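PDB 3TVI: aspartokinase from Clostridium acetobutylicum, which probably catalyses the ATP-dependent phosphorylation of the beta-carboxyl group of aspartate, the first step toward threonine, isoleucine, methionine and lysine. Local coordinates for residues Q19-K24 with A125-A130; K34-S39 with C163-I168; G212-D217 with P224-K229; Y232-E237 with V380-A385. All coordinates share one frame; numbering follows the deposited sequence.

Interaction 1: Q19-K24 with A125-A130; sequences QFKKVK and AKYLNA
The ring of Tyr127 takes Lys24 over one face and Phe20 at its edge. Lys24 CD stands 4.0 Å from the ring centroid and 25° off the normal, a CH-pi contact shifted toward the rim. The carbonyl oxygen of Phe20 lies in the ring plane, 3.6 Å from Tyr127 CE1, and it also accepts the helical bond from Lys24 N. In the amino acid kinase domain this is the packing of one helix against the end of another: helix 17-28 offers its side to the C-terminus of helix 109-127. That terminus closes in a Schellman motif, with Ala130 N bonded to Ala125 O, Asn129 N to Lys126 O, and Asn129 at positive phi. A chi1 of -175° in Tyr127, placing CG anti to the backbone N, swings the ring across to helix 17-28, where Tyr127 OH ends 3.6 Å from Lys21 CG. No hydrogen bond crosses the contact. Farther along Lys24, CE passes 3.5 Å from Tyr127 O, and the chain then bends so that NZ reaches its salt-bridge partner Asp28. The Phe20 side chain packs on Leu86 and on Asn120 and Leu124 of helix 109-127. Leu128, the first residue beyond the helix, runs past Lys24 in the opposite direction, with Leu128 CD2 3.6 Å from Lys24 CA. Lys24 CB touches both neighbours, at 3.6 Å from Tyr127 CE1 and 3.7 Å from Leu128 CD2.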
loop_
_atom_site.group_PDB
_atom_site.type_symbol
_atom_site.label_atom_id
_atom_site.label_comp_id
_atom_site.label_asym_id
_atom_site.label_seq_id
_atom_site.Cartn_x
_atom_site.Cartn_y
_atom_site.Cartn_z
ATOM N N GLN B 19 -47.159 3.709 8.453
ATOM C CA GLN B 19 -45.936 4.495 8.413
ATOM C C GLN B 19 -46.228 5.933 8.037
ATOM O O GLN B 19 -45.647 6.855 8.600
ATOM C CB GLN B 19 -44.925 3.907 7.426
ATOM C CG GLN B 19 -44.553 2.460 7.690
ATOM C CD GLN B 19 -44.297 2.193 9.156
ATOM O OE1 GLN B 19 -43.195 2.424 9.665
ATOM N NE2 GLN B 19 -45.328 1.711 9.847
ATOM N N PHE B 20 -47.126 6.119 7.076
ATOM C CA PHE B 20 -47.557 7.455 6.683
ATOM C C PHE B 20 -48.073 8.245 7.884
ATOM O O PHE B 20 -47.809 9.440 8.000
ATOM C CB PHE B 20 -48.665 7.391 5.643
ATOM C CG PHE B 20 -48.185 7.212 4.233
ATOM C CD1 PHE B 20 -48.276 8.253 3.321
ATOM C CD2 PHE B 20 -47.701 5.999 3.804
ATOM C CE1 PHE B 20 -47.876 8.090 2.015
ATOM C CE2 PHE B 20 -47.299 5.824 2.499
ATOM C CZ PHE B 20 -47.385 6.871 1.602
ATOM N N LYS B 21 -48.817 7.594 8.773
ATOM C CA LYS B 21 -49.290 8.280 9.970
ATOM C C LYS B 21 -48.095 8.729 10.778
ATOM O O LYS B 21 -48.117 9.809 11.351
ATOM C CB LYS B 21 -50.199 7.396 10.816
ATOM C CG LYS B 21 -51.475 6.995 10.097
ATOM C CD LYS B 21 -52.469 6.314 11.023
ATOM C CE LYS B 21 -53.713 5.916 10.263
ATOM N NZ LYS B 21 -54.820 5.565 11.188
ATOM N N LYS B 22 -47.042 7.913 10.800
ATOM C CA LYS B 22 -45.818 8.274 11.522
ATOM C C LYS B 22 -45.212 9.501 10.875
ATOM O O LYS B 22 -44.765 10.403 11.572
ATOM C CB LYS B 22 -44.798 7.124 11.567
ATOM C CG LYS B 22 -45.392 5.822 12.064
ATOM C CD LYS B 22 -44.357 4.787 12.455
ATOM C CE LYS B 22 -45.035 3.545 13.015
ATOM N NZ LYS B 22 -44.402 2.281 12.560
ATOM N N VAL B 23 -45.232 9.542 9.548
ATOM C CA VAL B 23 -44.687 10.678 8.830
ATOM C C VAL B 23 -45.499 11.938 9.122
ATOM O O VAL B 23 -44.931 12.991 9.428
ATOM C CB VAL B 23 -44.611 10.450 7.310
ATOM C CG1 VAL B 23 -44.090 11.704 6.640
ATOM C CG2 VAL B 23 -43.714 9.265 6.981
ATOM N N LYS B 24 -46.821 11.840 9.062
ATOM C CA LYS B 24 -47.649 12.993 9.420
ATOM C C LYS B 24 -47.309 13.449 10.845
ATOM O O LYS B 24 -47.127 14.630 11.103
ATOM C CB LYS B 24 -49.138 12.685 9.273
ATOM C CG LYS B 24 -50.021 13.859 9.656
ATOM C CD LYS B 24 -51.451 13.702 9.150
ATOM C CE LYS B 24 -52.158 15.043 8.998
ATOM N NZ LYS B 24 -52.188 15.794 10.281
ATOM N N ALA B 125 -48.770 15.428 -0.449
ATOM C CA ALA B 125 -49.132 16.837 -0.522
ATOM C C ALA B 125 -50.558 17.017 0.005
ATOM O O ALA B 125 -50.852 17.972 0.725
ATOM C CB ALA B 125 -49.004 17.364 -1.945
ATOM N N LYS B 126 -51.435 16.079 -0.337
ATOM C CA LYS B 126 -52.815 16.142 0.121
ATOM C C LYS B 126 -52.863 15.834 1.600
ATOM O O LYS B 126 -53.407 16.611 2.378
ATOM C CB LYS B 126 -53.698 15.156 -0.649
ATOM C CG LYS B 126 -55.185 15.435 -0.534
ATOM C CD LYS B 126 -55.594 16.692 -1.289
ATOM C CE LYS B 126 -56.879 17.285 -0.722
ATOM N NZ LYS B 126 -57.076 18.711 -1.114
ATOM N N TYR B 127 -52.254 14.716 1.975
ATOM C CA TYR B 127 -52.336 14.189 3.333
ATOM C C TYR B 127 -51.733 15.111 4.370
ATOM O O TYR B 127 -52.194 15.140 5.520
ATOM C CB TYR B 127 -51.631 12.840 3.396
ATOM C CG TYR B 127 -51.740 12.111 4.717
ATOM C CD1 TYR B 127 -50.606 11.660 5.373
ATOM C CD2 TYR B 127 -52.965 11.846 5.290
ATOM C CE1 TYR B 127 -50.697 10.971 6.567
ATOM C CE2 TYR B 127 -53.067 11.165 6.486
ATOM C CZ TYR B 127 -51.930 10.731 7.118
ATOM O OH TYR B 127 -52.021 10.052 8.306
ATOM N N LEU B 128 -50.705 15.851 3.963
ATOM C CA LEU B 128 -49.999 16.779 4.855
ATOM C C LEU B 128 -50.358 18.227 4.560
ATOM O O LEU B 128 -49.735 19.144 5.099
ATOM C CB LEU B 128 -48.482 16.601 4.728
ATOM C CG LEU B 128 -47.974 15.176 4.954
ATOM C CD1 LEU B 128 -46.499 15.052 4.593
ATOM C CD2 LEU B 128 -48.229 14.756 6.392
ATOM N N ASN B 129 -51.348 18.429 3.695
ATOM C CA ASN B 129 -51.827 19.758 3.380
ATOM C C ASN B 129 -50.682 20.696 2.985
ATOM O O ASN B 129 -50.513 21.777 3.549
ATOM C CB ASN B 129 -52.614 20.303 4.570
ATOM C CG ASN B 129 -53.572 21.417 4.188
ATOM O OD1 ASN B 129 -53.558 21.933 3.063
ATOM N ND2 ASN B 129 -54.417 21.797 5.139
ATOM N N ALA B 130 -49.910 20.248 1.998
ATOM C CA ALA B 130 -48.731 20.952 1.504
ATOM C C ALA B 130 -48.819 21.070 -0.012
ATOM O O ALA B 130 -49.445 20.231 -0.664
ATOM C CB ALA B 130 -47.478 20.181 1.888
#

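Interaction 2: K34-S39 with C163-I168; sequences KYIIPS and CNKAVI
Ile36 joins the two strands through both backbone polar atoms: Ile36 N donates to Ala166 O at 3.1 Å, and Ile36 O accepts from Ile168 N at 2.9 Å. With Ala166 N to Lys34 O at 3.0 Å, these bonds give the ladder of parallel strands, 33-38 beside 166-167, in the central sheet of the amino acid kinase fold. Val167 lies opposite Ile36, and both side chains pack on the face lined by Leu124 of helix 109-127. The other face carries Tyr35 and Ala166: with CG anti to the carbonyl carbon (chi1 -53°), the tyrosine ring brings its edge to Ala166 CB, 3.7 Å from Tyr35 CD1. Tyr35 OH reaches back along the strand to donate to Cys163 O, nearly in line with the carbonyl bond (C=O...donor 163°). Lys34 CB sits over the centre of one face of that ring, and the lysine chain bends to bring Lys34 NZ to a weak bond with Asn164 OD1. In the next shell, Val199 and Ile195 of helix 187-199 meet Tyr35 and Ile168, while strand 5-9 bonds the far side of strand 33-38. At the end of strand 33-38, Pro38 has no N-H to give, and Pro38 CD lies 3.3 Å from Ile168 O.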
loop_
_atom_site.group_PDB
_atom_site.type_symbol
_atom_site.label_atom_id
_atom_site.label_comp_id
_atom_site.label_asym_id
_atom_site.label_seq_id
_atom_site.Cartn_x
_atom_site.Cartn_y
_atom_site.Cartn_z
ATOM N N LYS B 34 -40.782 22.263 6.915
ATOM C CA LYS B 34 -41.493 22.887 5.809
ATOM C C LYS B 34 -41.485 22.040 4.523
ATOM O O LYS B 34 -42.497 21.957 3.833
ATOM C CB LYS B 34 -40.910 24.287 5.557
ATOM C CG LYS B 34 -41.088 25.231 6.748
ATOM C CD LYS B 34 -40.780 26.686 6.416
ATOM C CE LYS B 34 -41.981 27.616 6.656
ATOM N NZ LYS B 34 -42.535 27.650 8.049
ATOM N N TYR B 35 -40.364 21.389 4.213
ATOM C CA TYR B 35 -40.220 20.681 2.930
ATOM C C TYR B 35 -40.008 19.171 3.064
ATOM O O TYR B 35 -39.217 18.719 3.879
ATOM C CB TYR B 35 -39.124 21.361 2.108
ATOM C CG TYR B 35 -39.419 22.830 2.020
ATOM C CD1 TYR B 35 -40.583 23.273 1.414
ATOM C CD2 TYR B 35 -38.588 23.772 2.609
ATOM C CE1 TYR B 35 -40.897 24.619 1.360
ATOM C CE2 TYR B 35 -38.891 25.125 2.563
ATOM C CZ TYR B 35 -40.050 25.537 1.940
ATOM O OH TYR B 35 -40.373 26.863 1.885
ATOM N N ILE B 36 -40.736 18.407 2.254
ATOM C CA ILE B 36 -40.844 16.960 2.411
ATOM C C ILE B 36 -40.503 16.225 1.118
ATOM O O ILE B 36 -41.110 16.477 0.075
ATOM C CB ILE B 36 -42.277 16.553 2.821
ATOM C CG1 ILE B 36 -42.657 17.182 4.166
ATOM C CG2 ILE B 36 -42.405 15.035 2.904
ATOM C CD1 ILE B 36 -43.075 18.635 4.081
ATOM N N ILE B 37 -39.550 15.301 1.195
ATOM C CA ILE B 37 -39.118 14.551 0.033
ATOM C C ILE B 37 -39.339 13.060 0.281
ATOM O O ILE B 37 -38.717 12.495 1.177
ATOM C CB ILE B 37 -37.635 14.802 -0.252
ATOM C CG1 ILE B 37 -37.410 16.257 -0.665
ATOM C CG2 ILE B 37 -37.149 13.878 -1.356
ATOM C CD1 ILE B 37 -37.651 17.277 0.430
ATOM N N PRO B 38 -40.236 12.420 -0.501
ATOM C CA PRO B 38 -40.565 11.005 -0.323
ATOM C C PRO B 38 -39.864 10.049 -1.270
ATOM O O PRO B 38 -39.603 10.388 -2.421
ATOM C CB PRO B 38 -42.055 10.970 -0.640
ATOM C CG PRO B 38 -42.195 11.988 -1.713
ATOM C CD PRO B 38 -41.195 13.073 -1.409
ATOM N N SER B 39 -39.591 8.852 -0.768
ATOM C CA SER B 39 -39.204 7.721 -1.590
ATOM C C SER B 39 -40.467 6.998 -2.015
ATOM O O SER B 39 -41.568 7.472 -1.742
ATOM C CB SER B 39 -38.344 6.770 -0.781
ATOM O OG SER B 39 -37.426 7.516 -0.004
ATOM N N CYS B 163 -43.114 28.652 -1.010
ATOM C CA CYS B 163 -44.224 27.945 -0.363
ATOM C C CYS B 163 -43.956 27.848 1.124
ATOM O O CYS B 163 -42.806 27.714 1.541
ATOM C CB CYS B 163 -44.391 26.529 -0.915
ATOM S SG CYS B 163 -44.984 26.418 -2.618
ATOM N N ASN B 164 -45.026 27.907 1.911
ATOM C CA ASN B 164 -44.970 27.685 3.349
ATOM C C ASN B 164 -44.591 26.225 3.633
ATOM O O ASN B 164 -43.632 25.941 4.341
ATOM C CB ASN B 164 -46.328 28.032 3.972
ATOM C CG ASN B 164 -46.293 28.108 5.489
ATOM O OD1 ASN B 164 -45.310 27.717 6.129
ATOM N ND2 ASN B 164 -47.376 28.617 6.077
ATOM N N LYS B 165 -45.347 25.307 3.047
ATOM C CA LYS B 165 -45.126 23.877 3.210
ATOM C C LYS B 165 -45.256 23.240 1.829
ATOM O O LYS B 165 -46.242 23.483 1.134
ATOM C CB LYS B 165 -46.163 23.294 4.186
ATOM C CG LYS B 165 -45.843 21.895 4.701
ATOM C CD LYS B 165 -47.040 21.200 5.347
ATOM C CE LYS B 165 -47.214 21.564 6.816
ATOM N NZ LYS B 165 -48.321 20.786 7.455
ATOM N N ALA B 166 -44.272 22.439 1.428
ATOM C CA ALA B 166 -44.264 21.873 0.086
ATOM C C ALA B 166 -43.699 20.455 0.041
ATOM O O ALA B 166 -42.648 20.188 0.629
ATOM C CB ALA B 166 -43.479 22.780 -0.844
ATOM N N VAL B 167 -44.401 19.551 -0.653
ATOM C CA VAL B 167 -43.871 18.213 -0.948
ATOM C C VAL B 167 -43.187 18.266 -2.295
ATOM O O VAL B 167 -43.670 18.934 -3.206
ATOM C CB VAL B 167 -44.959 17.129 -1.053
ATOM C CG1 VAL B 167 -44.341 15.806 -1.487
ATOM C CG2 VAL B 167 -45.710 16.962 0.260
ATOM N N ILE B 168 -42.066 17.559 -2.411
ATOM C CA ILE B 168 -41.271 17.521 -3.638
ATOM C C ILE B 168 -40.800 16.099 -3.852
ATOM O O ILE B 168 -39.958 15.621 -3.087
ATOM C CB ILE B 168 -40.010 18.403 -3.542
ATOM C CG1 ILE B 168 -40.361 19.783 -2.984
ATOM C CG2 ILE B 168 -39.352 18.506 -4.906
ATOM C CD1 ILE B 168 -39.169 20.691 -2.795
#

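Interaction 3: G212-D217 with P224-K229; sequences GFLMAD and PKTISK
Leu214 and Thr226 form a single bridge, their CA atoms 4.4 Å apart, between two pieces of loop whose end-to-end directions differ by 136°. Two backbone bonds flank it: Ile227 N to Phe213 O at 3.0 Å, with a nearly straight N-H...O angle of 176°, and Met215 N to Lys225 O at 2.8 Å. Leu214 crosses Pro224, with Leu214 CD1 3.7 Å from Pro224 CG, and its other branch, CD2, turns to the backbone oxygen of Pro224. Met215, present as selenomethionine, lies alongside Lys225 and points the same way; the bend at its last torsion brings Met215 CE to 3.6 Å from Lys225 CB. Both segments belong to the long connection between strand 203-208 and strand 229-231 of the amino acid kinase domain, so the bridge pinches the base of a loop that contains Arg219, a predicted ATP-binding residue. Within that loop, outside the bridge itself, Asp217 OD1 is salt-bridged to Arg219 NE. Ile227 is the centre of an inverse gamma turn, and its CG1, anti to the carbonyl carbon (chi1 -52°), lies over the Leu214 peptide, while the extended chi2 carries Ile227 CD1 to 3.3 Å from Leu214 O. The same methyl group meets the base of the phenylalanine, with Ile227 CD1 4.0 Å from Phe213 CB. The Phe213 side chain packs on Val245 and on Thr274 of strand 274-277. Beyond Met215 and Pro224 stands Tyr434 of helix 426-437, which packs on both side chains and whose OH is hydrogen-bonded to Lys225 N.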
loop_
_atom_site.group_PDB
_atom_site.type_symbol
_atom_site.label_atom_id
_atom_site.label_comp_id
_atom_site.label_asym_id
_atom_site.label_seq_id
_atom_site.Cartn_x
_atom_site.Cartn_y
_atom_site.Cartn_z
ATOM N N GLY B 212 -29.981 6.863 14.039
ATOM C CA GLY B 212 -28.621 7.295 13.764
ATOM C C GLY B 212 -27.720 6.140 13.368
ATOM O O GLY B 212 -28.194 5.073 12.985
ATOM N N PHE B 213 -26.415 6.383 13.437
ATOM C CA PHE B 213 -25.392 5.358 13.273
ATOM C C PHE B 213 -24.821 4.989 14.634
ATOM O O PHE B 213 -24.829 5.799 15.562
ATOM C CB PHE B 213 -24.261 5.890 12.395
ATOM C CG PHE B 213 -24.726 6.464 11.090
ATOM C CD1 PHE B 213 -25.533 5.719 10.238
ATOM C CD2 PHE B 213 -24.355 7.744 10.708
ATOM C CE1 PHE B 213 -25.964 6.242 9.032
ATOM C CE2 PHE B 213 -24.781 8.276 9.503
ATOM C CZ PHE B 213 -25.582 7.523 8.663
ATOM N N LEU B 214 -24.306 3.774 14.757
ATOM C CA LEU B 214 -23.700 3.357 16.021
ATOM C C LEU B 214 -22.179 3.417 15.965
ATOM O O LEU B 214 -21.575 3.364 14.895
ATOM C CB LEU B 214 -24.141 1.941 16.385
ATOM C CG LEU B 214 -25.618 1.746 16.718
ATOM C CD1 LEU B 214 -25.871 0.262 16.872
ATOM C CD2 LEU B 214 -26.006 2.509 17.974
HETATM N N MSE B 215 -21.565 3.516 17.133
HETATM C CA MSE B 215 -20.117 3.590 17.223
HETATM C C MSE B 215 -19.506 2.321 16.707
HETATM O O MSE B 215 -18.418 2.349 16.141
HETATM C CB MSE B 215 -19.727 3.796 18.675
HETATM C CG MSE B 215 -18.326 4.359 18.795
HETATM SE SE MSE B 215 -18.161 5.307 20.510
HETATM C CE MSE B 215 -19.581 6.674 20.343
ATOM N N ALA B 216 -20.197 1.196 16.900
ATOM C CA ALA B 216 -19.768 -0.090 16.343
ATOM C C ALA B 216 -20.943 -0.970 15.913
ATOM O O ALA B 216 -22.107 -0.653 16.152
ATOM C CB ALA B 216 -18.905 -0.837 17.340
ATOM N N ASP B 217 -20.599 -2.073 15.261
ATOM C CA ASP B 217 -21.542 -3.111 14.871
ATOM C C ASP B 217 -22.220 -3.663 16.129
ATOM O O ASP B 217 -21.556 -4.214 17.006
ATOM C CB ASP B 217 -20.780 -4.219 14.129
ATOM C CG ASP B 217 -21.687 -5.169 13.369
ATOM O OD1 ASP B 217 -22.654 -5.699 13.957
ATOM O OD2 ASP B 217 -21.407 -5.415 12.175
ATOM N N PRO B 224 -23.915 -0.571 21.920
ATOM C CA PRO B 224 -22.884 0.411 21.554
ATOM C C PRO B 224 -23.420 1.815 21.388
ATOM O O PRO B 224 -24.445 2.001 20.749
ATOM C CB PRO B 224 -22.401 -0.085 20.196
ATOM C CG PRO B 224 -23.585 -0.759 19.608
ATOM C CD PRO B 224 -24.255 -1.435 20.768
ATOM N N LYS B 225 -22.705 2.793 21.923
ATOM C CA LYS B 225 -23.128 4.185 21.869
ATOM C C LYS B 225 -23.492 4.665 20.455
ATOM O O LYS B 225 -22.984 4.154 19.451
ATOM C CB LYS B 225 -22.042 5.090 22.468
ATOM C CG LYS B 225 -21.949 4.995 23.983
ATOM C CD LYS B 225 -20.625 5.517 24.521
ATOM C CE LYS B 225 -20.532 5.309 26.031
ATOM N NZ LYS B 225 -19.145 5.466 26.562
ATOM N N THR B 226 -24.403 5.637 20.399
ATOM C CA THR B 226 -24.776 6.295 19.152
ATOM C C THR B 226 -23.761 7.379 18.846
ATOM O O THR B 226 -23.259 8.025 19.756
ATOM C CB THR B 226 -26.158 6.950 19.279
ATOM O OG1 THR B 226 -27.143 5.926 19.449
ATOM C CG2 THR B 226 -26.489 7.804 18.047
ATOM N N ILE B 227 -23.475 7.586 17.567
ATOM C CA ILE B 227 -22.530 8.613 17.157
ATOM C C ILE B 227 -23.216 9.982 17.151
ATOM O O ILE B 227 -23.587 10.498 16.110
ATOM C CB ILE B 227 -21.940 8.340 15.756
ATOM C CG1 ILE B 227 -21.357 6.925 15.658
ATOM C CG2 ILE B 227 -20.874 9.376 15.428
ATOM C CD1 ILE B 227 -20.854 6.572 14.275
ATOM N N SER B 228 -23.385 10.567 18.326
ATOM C CA SER B 228 -23.814 11.959 18.451
ATOM C C SER B 228 -23.520 12.843 17.210
ATOM O O SER B 228 -24.442 13.391 16.609
ATOM C CB SER B 228 -23.154 12.556 19.696
ATOM O OG SER B 228 -23.429 13.937 19.829
ATOM N N LYS B 229 -22.247 12.965 16.834
ATOM C CA LYS B 229 -21.809 13.867 15.752
ATOM C C LYS B 229 -20.698 13.240 14.887
ATOM O O LYS B 229 -19.906 12.446 15.372
ATOM C CB LYS B 229 -21.302 15.174 16.361
ATOM C CG LYS B 229 -22.385 16.080 16.925
ATOM C CD LYS B 229 -21.843 17.055 17.962
ATOM C CE LYS B 229 -22.602 18.377 17.914
ATOM N NZ LYS B 229 -22.692 19.092 19.221
#

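Interaction 4: Y232-E237 with V380-A385; sequences YKELRE and VGTGMA
Glu234 reaches from its helix to the backbone of Thr382, and the polar grip is close: Thr382 N donates to Glu234 OE2 at 2.8 Å. The donor approaches on the anti side of that oxygen, 34° out of the carboxylate plane, with an N-H...O angle of 142°. Thr382 OG1, between the backbone N and the carbonyl carbon (chi1 47°), faces the same way and adds a weak bond to Glu234 OE2 at 3.4 Å; Thr290 OG1 is also hydrogen-bonded to this oxygen. Glu234 OE1 forms a salt bridge with Lys282; this charge and the surrounding polar partners probably keep the buried carboxylate ionised. Apolar contact is sparser. Val380 CG1 meets Glu237 CB at 3.8 Å and Glu234 CG at 4.1 Å, and the 215 Å² buried in all is the smallest of the four contacts. Glu237 OE2 turns to a weak bond with Ser413, while on the more exposed flank Lys233 forms a salt bridge with Glu304 of the second subunit. The contact joins the kinase domain to the ACT region: helix 232-240, backed by strand 274-277 and helix 252-256, rests against the loop that leaves strand 367-380, with strand 416-422 beside Val380 and Glu237.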
loop_
_atom_site.group_PDB
_atom_site.type_symbol
_atom_site.label_atom_id
_atom_site.label_comp_id
_atom_site.label_asym_id
_atom_site.label_seq_id
_atom_site.Cartn_x
_atom_site.Cartn_y
_atom_site.Cartn_z
ATOM N N TYR B 232 -18.061 14.797 7.534
ATOM C CA TYR B 232 -18.262 14.117 6.257
ATOM C C TYR B 232 -17.090 13.179 6.011
ATOM O O TYR B 232 -17.289 11.981 5.782
ATOM C CB TYR B 232 -18.415 15.098 5.084
ATOM C CG TYR B 232 -19.628 16.018 5.168
ATOM C CD1 TYR B 232 -20.901 15.511 5.417
ATOM C CD2 TYR B 232 -19.497 17.397 4.983
ATOM C CE1 TYR B 232 -22.001 16.350 5.500
ATOM C CE2 TYR B 232 -20.593 18.245 5.061
ATOM C CZ TYR B 232 -21.840 17.719 5.321
ATOM O OH TYR B 232 -22.931 18.554 5.399
ATOM N N LYS B 233 -15.871 13.725 6.079
ATOM C CA LYS B 233 -14.638 12.942 5.870
ATOM C C LYS B 233 -14.603 11.742 6.812
ATOM O O LYS B 233 -14.216 10.637 6.427
ATOM C CB LYS B 233 -13.401 13.826 6.075
ATOM C CG LYS B 233 -12.119 13.070 6.421
ATOM C CD LYS B 233 -11.403 12.454 5.221
ATOM C CE LYS B 233 -10.091 13.178 4.909
ATOM N NZ LYS B 233 -9.429 12.666 3.673
ATOM N N GLU B 234 -15.019 11.985 8.048
ATOM C CA GLU B 234 -15.114 10.957 9.076
ATOM C C GLU B 234 -16.063 9.850 8.620
ATOM O O GLU B 234 -15.690 8.674 8.562
ATOM C CB GLU B 234 -15.636 11.604 10.361
ATOM C CG GLU B 234 -15.085 11.046 11.658
ATOM C CD GLU B 234 -15.158 12.069 12.778
ATOM O OE1 GLU B 234 -16.032 12.973 12.720
ATOM O OE2 GLU B 234 -14.330 11.982 13.708
ATOM N N LEU B 235 -17.285 10.256 8.279
ATOM C CA LEU B 235 -18.322 9.346 7.800
ATOM C C LEU B 235 -17.864 8.573 6.577
ATOM O O LEU B 235 -18.081 7.368 6.489
ATOM C CB LEU B 235 -19.603 10.125 7.471
ATOM C CG LEU B 235 -20.783 9.370 6.841
ATOM C CD1 LEU B 235 -21.067 8.056 7.551
ATOM C CD2 LEU B 235 -22.022 10.251 6.840
ATOM N N ARG B 236 -17.231 9.265 5.639
ATOM C CA ARG B 236 -16.717 8.610 4.445
ATOM C C ARG B 236 -15.781 7.465 4.817
ATOM O O ARG B 236 -15.857 6.380 4.250
ATOM C CB ARG B 236 -15.987 9.609 3.561
ATOM C CG ARG B 236 -15.714 9.106 2.156
ATOM C CD ARG B 236 -15.316 10.261 1.249
ATOM N NE ARG B 236 -14.001 10.820 1.598
ATOM C CZ ARG B 236 -13.665 12.112 1.532
ATOM N NH1 ARG B 236 -14.543 13.039 1.139
ATOM N NH2 ARG B 236 -12.433 12.486 1.875
ATOM N N GLU B 237 -14.908 7.703 5.789
ATOM C CA GLU B 237 -13.962 6.676 6.199
ATOM C C GLU B 237 -14.739 5.447 6.681
ATOM O O GLU B 237 -14.450 4.336 6.261
ATOM C CB GLU B 237 -13.011 7.199 7.289
ATOM C CG GLU B 237 -11.548 6.797 7.113
ATOM C CD GLU B 237 -10.689 7.865 6.447
ATOM O OE1 GLU B 237 -10.932 9.068 6.662
ATOM O OE2 GLU B 237 -9.738 7.506 5.721
ATOM N N VAL B 380 -11.729 5.048 13.574
ATOM C CA VAL B 380 -11.812 6.352 12.921
ATOM C C VAL B 380 -12.155 7.450 13.920
ATOM O O VAL B 380 -12.921 7.227 14.864
ATOM C CB VAL B 380 -12.885 6.326 11.811
ATOM C CG1 VAL B 380 -12.951 7.641 11.066
ATOM C CG2 VAL B 380 -12.593 5.216 10.828
ATOM N N GLY B 381 -11.581 8.634 13.719
ATOM C CA GLY B 381 -11.928 9.785 14.545
ATOM C C GLY B 381 -11.080 10.988 14.213
ATOM O O GLY B 381 -9.921 10.830 13.891
ATOM N N THR B 382 -11.645 12.191 14.268
ATOM C CA THR B 382 -10.849 13.403 14.036
ATOM C C THR B 382 -9.841 13.573 15.175
ATOM O O THR B 382 -8.671 13.840 14.941
ATOM C CB THR B 382 -11.723 14.669 13.901
ATOM O OG1 THR B 382 -12.695 14.698 14.947
ATOM C CG2 THR B 382 -12.443 14.704 12.555
ATOM N N GLY B 383 -10.296 13.357 16.405
ATOM C CA GLY B 383 -9.457 13.500 17.592
ATOM C C GLY B 383 -8.290 12.533 17.722
ATOM O O GLY B 383 -7.541 12.598 18.699
HETATM N N MSE B 384 -8.121 11.636 16.756
HETATM C CA MSE B 384 -6.940 10.763 16.728
HETATM C C MSE B 384 -6.026 11.200 15.613
HETATM O O MSE B 384 -5.499 10.370 14.866
HETATM C CB MSE B 384 -7.351 9.292 16.588
HETATM C CG MSE B 384 -8.310 9.017 15.436
HETATM SE SE MSE B 384 -8.518 7.090 15.146
HETATM C CE MSE B 384 -6.660 6.537 15.493
ATOM N N ALA B 385 -5.814 12.513 15.514
ATOM C CA ALA B 385 -5.187 13.117 14.337
ATOM C C ALA B 385 -4.506 14.437 14.673
ATOM O O ALA B 385 -5.050 15.489 14.343
ATOM C CB ALA B 385 -6.242 13.361 13.271
#

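How the interactions relate
The four contacts form two touching pairs. Interactions 1 and 2, centres 10 Å apart, meet where Lys165 NZ lies 3.2 Å from Leu128 O, a probable hydrogen bond, and their segments alternate in sequence. Interactions 3 and 4, centres 13 Å apart, meet through Phe213 CE2 and Leu235 CD1 at 4.2 Å. Between the pairs, centres lie 29 to 36 Å apart. Interactions 1, 2 and 3 approach the predicted ATP site: side chains of Leu128 and Phe9 are about 6 Å apart, those of Ile37 and Lys8 about 4 Å, those of Phe213 and Thr208 about 7 Å. Interaction 4 lies nearer the regulatory end, with the Glu237 side chain about 8 Å from a bound lysine.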